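Local coordinates for fatty acid/retinol binding protein protein 7, isoform A, confirmed BY transcript evidence (Caenorhabditis elegans, PDB 2W9Y) that probably binds fatty acids such as oleic acid, and retinoids, within an all-helical fold, as other nematode proteins of its family do, at residues P17-E22 against E71-R76; E37-H42 against D53-K58. All blocks are in the same frame, centred on the assembly; numbering follows the deposited sequence.

Contact 1 (P17-E22 against E71-R76); sequences PTEQLE and EGNKKR
E19 OE1 accepts two N-H groups, one from the charged R76 (NE, 2.7 Å) and one from the N73 amide (ND2, 3.0 Å). It is the centre of a salt bridge and amide network between two antiparallel helices of the all-helical Gp-FAR-1 fold: the first turn of helix 18-26, with P17 at its N-cap position, lies against the C-terminal part of helix 60-75, their local axes 10.0 Å apart and 162° between their directions. R76 grips the E19 carboxylate side-on, NE on OE1 and NH2 on OE2, the second bond also 2.7 Å. Both arrive on the syn side of their oxygens, whereas N73 ND2 uses the anti side of OE1; it and R76 NE approach that oxygen from the same face of the carboxylate, whose plane is turned 44° from the guanidinium. E19 has CG wedged between its backbone N and carbonyl carbon (chi1 53°), and a bend at chi2 then turns the carboxylate so that OE1 also lies 3.1 Å from G72 C, close over the glycine backbone. An alanine in place of E19 would probably leave R76 NE and N73 ND2 without their shared acceptor, with the guanidinium then held mainly by D137 and N135 of the C-terminal tail. D137 salt-bridges R76 NH2 and also accepts from T18 OG1. P17 CB sits over one face of the guanidinium, 3.5 Å from R76 CZ. Beside the salt bridge, Q20 and N73 pair amide to amide, nearly coplanar and with both bonds on carbonyl lone pairs: Q20 NE2 reaches N73 OD1 at 2.9 Å, and N73 ND2 returns an almost straight bond to Q20 OE1 at 3.0 Å.

Contact 2 (E37-H42 against D53-K58); sequences EVFQKH and DEVSKK
V38 faces V55 and E54 where the end of helix 32-39 packs on helix 51-58, a helix-helix contact near one end of the all-helical fold. The E54 side chain can be followed outward along its length. E54 CB lies 3.7 Å from V38 CG1, the methyl that stands anti to the backbone N of V38 (chi1 171°). Beyond CG the chain runs extended, carrying E54 CD to within 3.5 Å of H42 CE1. At the tip, E54 OE1 comes 3.2 Å from V38 CG1 and 3.0 Å from H42 CE1, meeting the imidazole at its edge, while E54 OE2 also lies nearest that carbon. Ring and carboxylate point at one another with their planes only 17° apart, so the acid meets a ring C-H edge-on. The other V38 methyl, CG2, rests 3.7 Å from K58 CD, alongside the lysine chain, which runs the other way. Further inward V38 CG1 meets V55 CG2, which also touches the F39 ring; F39 packs in turn on C100, T103 and V104 of helix 82-104, and V55 on L62 and L66 of helix 60-75. On the outer side, K58 bends at chi3 and chi4 to bring K58 NZ 3.2 Å from E37 OE2, a weak hydrogen bond within a salt bridge. The chemistry is thus graded from valines and phenylalanine inside to a loose ion pair outside, with one cost between them: E54 OE1 is buried without a hydrogen-bond partner, and the polarised C-H of H42 CE1 probably offsets this only in part.

Overall arrangement
From the N terminus the chain enters helix 18-26, whose first turn supplies one side of contact 1, and then helix 32-39, whose end and following turn open contact 2. Contact 2 closes the shorter loop, with ten residues between its segments, when helix 51-58 comes back against 37-42. Helix 60-75 follows directly, and its far end completes contact 1, closing a loop of 48 intervening residues within which contact 2 is nested. The contacts do not touch: their centres lie about 20 Å apart, their nearest atoms about 10 Å. Both neighbour helix 82-104, contact 1 through P17, Q20 and N73, contact 2 through F39, so it borders both the outer and the inner helix pair.

Contact 1 (P17-E22 against E71-R76)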
loop_
_atom_site.group_PDB
_atom_site.type_symbol
_atom_site.label_atom_id
_atom_site.label_comp_id
_atom_site.label_asym_id
_atom_site.label_seq_id
_atom_site.Cartn_x
_atom_site.Cartn_y
_atom_site.Cartn_z
ATOM N N PRO A 17 -2.458 -0.223 -4.902
ATOM C CA PRO A 17 -3.812 0.361 -5.167
ATOM C C PRO A 17 -3.729 1.839 -5.501
ATOM O O PRO A 17 -2.795 2.526 -5.085
ATOM C CB PRO A 17 -4.555 0.176 -3.847
ATOM C CG PRO A 17 -3.817 -1.034 -3.139
ATOM C CD PRO A 17 -2.362 -0.781 -3.511
ATOM N N THR A 18 -4.696 2.314 -6.277
ATOM C CA THR A 18 -4.791 3.721 -6.704
ATOM C C THR A 18 -4.729 4.673 -5.527
ATOM O O THR A 18 -3.968 5.715 -5.574
ATOM C CB THR A 18 -6.023 3.973 -7.602
ATOM O OG1 THR A 18 -5.795 3.260 -8.849
ATOM C CG2 THR A 18 -6.121 5.499 -7.954
ATOM N N GLU A 19 -5.442 4.299 -4.457
ATOM C CA GLU A 19 -5.506 5.191 -3.328
ATOM C C GLU A 19 -4.124 5.396 -2.649
ATOM O O GLU A 19 -3.819 6.523 -2.245
ATOM C CB GLU A 19 -6.583 4.779 -2.320
ATOM C CG GLU A 19 -6.482 3.280 -1.838
ATOM C CD GLU A 19 -7.330 2.299 -2.681
ATOM O OE1 GLU A 19 -7.837 1.270 -2.096
ATOM O OE2 GLU A 19 -7.480 2.513 -3.916
ATOM N N GLN A 20 -3.289 4.356 -2.562
ATOM C CA GLN A 20 -1.922 4.543 -2.036
ATOM C C GLN A 20 -1.132 5.490 -2.924
ATOM O O GLN A 20 -0.422 6.327 -2.398
ATOM C CB GLN A 20 -1.132 3.222 -1.867
ATOM C CG GLN A 20 -1.163 2.606 -0.415
ATOM C CD GLN A 20 -2.417 1.739 -0.184
ATOM O OE1 GLN A 20 -3.319 1.662 -1.019
ATOM N NE2 GLN A 20 -2.470 1.102 0.952
ATOM N N LEU A 21 -1.229 5.328 -4.255
ATOM C CA LEU A 21 -0.445 6.154 -5.171
ATOM C C LEU A 21 -0.922 7.586 -5.132
ATOM O O LEU A 21 -0.080 8.508 -5.151
ATOM C CB LEU A 21 -0.546 5.615 -6.611
ATOM C CG LEU A 21 0.178 4.290 -6.838
ATOM C CD1 LEU A 21 -0.099 3.634 -8.251
ATOM C CD2 LEU A 21 1.690 4.461 -6.700
ATOM N N GLU A 22 -2.237 7.795 -5.059
ATOM C CA GLU A 22 -2.782 9.162 -5.043
ATOM C C GLU A 22 -2.387 9.800 -3.758
ATOM O O GLU A 22 -2.028 11.005 -3.759
ATOM C CB GLU A 22 -4.335 9.186 -5.163
ATOM C CG GLU A 22 -4.837 8.869 -6.615
ATOM C CD GLU A 22 -6.366 8.745 -6.728
ATOM O OE1 GLU A 22 -7.065 8.536 -5.714
ATOM O OE2 GLU A 22 -6.888 8.835 -7.846
ATOM N N GLU A 71 -9.516 3.167 4.388
ATOM C CA GLU A 71 -10.948 2.996 4.092
ATOM C C GLU A 71 -11.158 2.401 2.700
ATOM O O GLU A 71 -11.988 1.479 2.488
ATOM C CB GLU A 71 -11.642 4.373 4.233
ATOM C CG GLU A 71 -13.184 4.345 4.049
ATOM C CD GLU A 71 -13.870 3.497 5.119
ATOM O OE1 GLU A 71 -13.276 3.336 6.235
ATOM O OE2 GLU A 71 -14.993 2.994 4.839
ATOM N N GLY A 72 -10.373 2.918 1.757
ATOM C CA GLY A 72 -10.375 2.495 0.379
ATOM C C GLY A 72 -9.956 1.056 0.190
ATOM O O GLY A 72 -10.569 0.305 -0.611
ATOM N N ASN A 73 -8.923 0.657 0.915
ATOM C CA ASN A 73 -8.356 -0.658 0.807
ATOM C C ASN A 73 -9.433 -1.693 1.261
ATOM O O ASN A 73 -9.479 -2.814 0.781
ATOM C CB ASN A 73 -7.120 -0.796 1.712
ATOM C CG ASN A 73 -5.862 -0.129 1.200
ATOM O OD1 ASN A 73 -4.846 -0.208 1.896
ATOM N ND2 ASN A 73 -5.875 0.470 0.005
ATOM N N LYS A 74 -10.312 -1.287 2.182
ATOM C CA LYS A 74 -11.240 -2.271 2.792
ATOM C C LYS A 74 -12.141 -2.855 1.784
ATOM O O LYS A 74 -12.372 -4.082 1.801
ATOM C CB LYS A 74 -12.110 -1.596 3.875
ATOM C CG LYS A 74 -11.345 -1.197 5.107
ATOM C CD LYS A 74 -12.300 -0.508 6.143
ATOM C CE LYS A 74 -11.500 0.090 7.308
ATOM N NZ LYS A 74 -12.404 0.911 8.166
ATOM N N LYS A 75 -12.635 -2.007 0.890
ATOM C CA LYS A 75 -13.650 -2.403 -0.083
ATOM C C LYS A 75 -13.074 -3.555 -0.902
ATOM O O LYS A 75 -13.807 -4.425 -1.374
ATOM C CB LYS A 75 -13.998 -1.208 -0.993
ATOM C CG LYS A 75 -15.026 -1.572 -2.014
ATOM C CD LYS A 75 -15.865 -0.402 -2.537
ATOM C CE LYS A 75 -17.063 -0.966 -3.313
ATOM N NZ LYS A 75 -18.326 -1.283 -2.551
ATOM N N ARG A 76 -11.758 -3.549 -1.081
ATOM C CA ARG A 76 -11.127 -4.470 -2.031
ATOM C C ARG A 76 -11.227 -5.893 -1.492
ATOM O O ARG A 76 -11.003 -6.838 -2.197
ATOM C CB ARG A 76 -9.646 -4.093 -2.212
ATOM C CG ARG A 76 -9.486 -2.726 -2.995
ATOM C CD ARG A 76 -8.097 -2.210 -2.908
ATOM N NE ARG A 76 -7.988 -0.907 -3.669
ATOM C CZ ARG A 76 -7.725 -0.810 -4.981
ATOM N NH1 ARG A 76 -7.456 -1.880 -5.759
ATOM N NH2 ARG A 76 -7.678 0.411 -5.539
#

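Contact 2 (E37-H42 against D53-K58)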
loop_
_atom_site.group_PDB
_atom_site.type_symbol
_atom_site.label_atom_id
_atom_site.label_comp_id
_atom_site.label_asym_id
_atom_site.label_seq_id
_atom_site.Cartn_x
_atom_site.Cartn_y
_atom_site.Cartn_z
ATOM N N GLU A 37 9.071 11.251 10.592
ATOM C CA GLU A 37 9.169 11.219 12.065
ATOM C C GLU A 37 8.297 10.090 12.690
ATOM O O GLU A 37 8.715 9.355 13.623
ATOM C CB GLU A 37 8.799 12.617 12.600
ATOM C CG GLU A 37 9.082 12.962 14.066
ATOM C CD GLU A 37 8.434 14.311 14.481
ATOM O OE1 GLU A 37 8.060 15.116 13.582
ATOM O OE2 GLU A 37 8.312 14.581 15.710
ATOM N N VAL A 38 7.099 9.913 12.194
ATOM C CA VAL A 38 6.201 8.952 12.832
ATOM C C VAL A 38 6.588 7.554 12.488
ATOM O O VAL A 38 6.643 6.709 13.399
ATOM C CB VAL A 38 4.723 9.145 12.429
ATOM C CG1 VAL A 38 3.877 7.966 12.964
ATOM C CG2 VAL A 38 4.228 10.427 13.001
ATOM N N PHE A 39 6.877 7.281 11.206
ATOM C CA PHE A 39 7.155 5.901 10.743
ATOM C C PHE A 39 8.495 5.427 11.313
ATOM O O PHE A 39 8.690 4.247 11.531
ATOM C CB PHE A 39 7.210 5.749 9.206
ATOM C CG PHE A 39 5.912 6.016 8.484
ATOM C CD1 PHE A 39 4.695 6.187 9.171
ATOM C CD2 PHE A 39 5.905 6.094 7.089
ATOM C CE1 PHE A 39 3.505 6.465 8.468
ATOM C CE2 PHE A 39 4.750 6.350 6.383
ATOM C CZ PHE A 39 3.523 6.525 7.071
ATOM N N GLN A 40 9.405 6.359 11.573
ATOM C CA GLN A 40 10.742 6.016 12.109
ATOM C C GLN A 40 10.650 5.410 13.537
ATOM O O GLN A 40 11.588 4.726 14.015
ATOM C CB GLN A 40 11.669 7.247 12.082
ATOM C CG GLN A 40 13.192 6.985 12.110
ATOM C CD GLN A 40 13.987 8.294 12.389
ATOM O OE1 GLN A 40 13.375 9.331 12.672
ATOM N NE2 GLN A 40 15.337 8.242 12.316
ATOM N N LYS A 41 9.529 5.669 14.206
ATOM C CA LYS A 41 9.271 5.050 15.499
ATOM C C LYS A 41 8.943 3.557 15.358
ATOM O O LYS A 41 9.174 2.787 16.288
ATOM C CB LYS A 41 8.182 5.802 16.272
ATOM C CG LYS A 41 8.647 7.185 16.811
ATOM C CD LYS A 41 7.592 7.825 17.751
ATOM C CE LYS A 41 7.283 6.963 19.010
ATOM N NZ LYS A 41 6.518 7.698 20.080
ATOM N N HIS A 42 8.459 3.149 14.182
ATOM C CA HIS A 42 8.100 1.743 13.919
ATOM C C HIS A 42 8.913 1.059 12.851
ATOM O O HIS A 42 9.895 1.597 12.337
ATOM C CB HIS A 42 6.629 1.645 13.536
ATOM C CG HIS A 42 5.737 2.192 14.585
ATOM N ND1 HIS A 42 5.355 3.519 14.610
ATOM C CD2 HIS A 42 5.241 1.626 15.709
ATOM C CE1 HIS A 42 4.618 3.735 15.684
ATOM N NE2 HIS A 42 4.534 2.603 16.368
ATOM N N ASP A 53 -3.476 7.553 14.142
ATOM C CA ASP A 53 -3.518 8.304 15.375
ATOM C C ASP A 53 -2.276 9.172 15.546
ATOM O O ASP A 53 -2.375 10.371 15.742
ATOM C CB ASP A 53 -3.629 7.303 16.492
ATOM C CG ASP A 53 -4.306 6.015 16.020
ATOM O OD1 ASP A 53 -5.403 5.736 16.531
ATOM O OD2 ASP A 53 -3.775 5.288 15.120
ATOM N N GLU A 54 -1.099 8.586 15.442
ATOM C CA GLU A 54 0.131 9.345 15.605
ATOM C C GLU A 54 0.345 10.439 14.541
ATOM O O GLU A 54 0.752 11.585 14.857
ATOM C CB GLU A 54 1.312 8.381 15.565
ATOM C CG GLU A 54 1.391 7.473 16.793
ATOM C CD GLU A 54 2.332 6.296 16.558
ATOM O OE1 GLU A 54 3.220 6.419 15.686
ATOM O OE2 GLU A 54 2.192 5.247 17.235
ATOM N N VAL A 55 0.083 10.101 13.284
ATOM C CA VAL A 55 0.193 11.101 12.255
ATOM C C VAL A 55 -0.766 12.258 12.483
ATOM O O VAL A 55 -0.396 13.435 12.283
ATOM C CB VAL A 55 -0.075 10.505 10.818
ATOM C CG1 VAL A 55 -0.125 11.619 9.767
ATOM C CG2 VAL A 55 0.957 9.394 10.399
ATOM N N SER A 56 -2.001 11.957 12.896
ATOM C CA SER A 56 -3.045 12.998 12.909
ATOM C C SER A 56 -2.793 13.956 14.075
ATOM O O SER A 56 -3.120 15.132 14.004
ATOM C CB SER A 56 -4.442 12.376 13.006
ATOM O OG SER A 56 -4.615 11.324 12.067
ATOM N N LYS A 57 -2.186 13.427 15.127
ATOM C CA LYS A 57 -1.726 14.204 16.286
ATOM C C LYS A 57 -0.812 15.342 15.815
ATOM O O LYS A 57 -0.849 16.459 16.326
ATOM C CB LYS A 57 -0.947 13.273 17.230
ATOM C CG LYS A 57 0.046 13.955 18.199
ATOM C CD LYS A 57 0.286 13.100 19.471
ATOM C CE LYS A 57 0.983 13.893 20.591
ATOM N NZ LYS A 57 0.589 13.429 21.963
ATOM N N LYS A 58 0.019 15.023 14.826
ATOM C CA LYS A 58 0.983 15.971 14.300
ATOM C C LYS A 58 0.470 16.847 13.161
ATOM O O LYS A 58 0.898 17.974 13.046
ATOM C CB LYS A 58 2.232 15.221 13.889
ATOM C CG LYS A 58 3.108 14.884 15.087
ATOM C CD LYS A 58 3.929 13.658 14.853
ATOM C CE LYS A 58 5.303 13.731 15.579
ATOM N NZ LYS A 58 5.353 14.638 16.790
#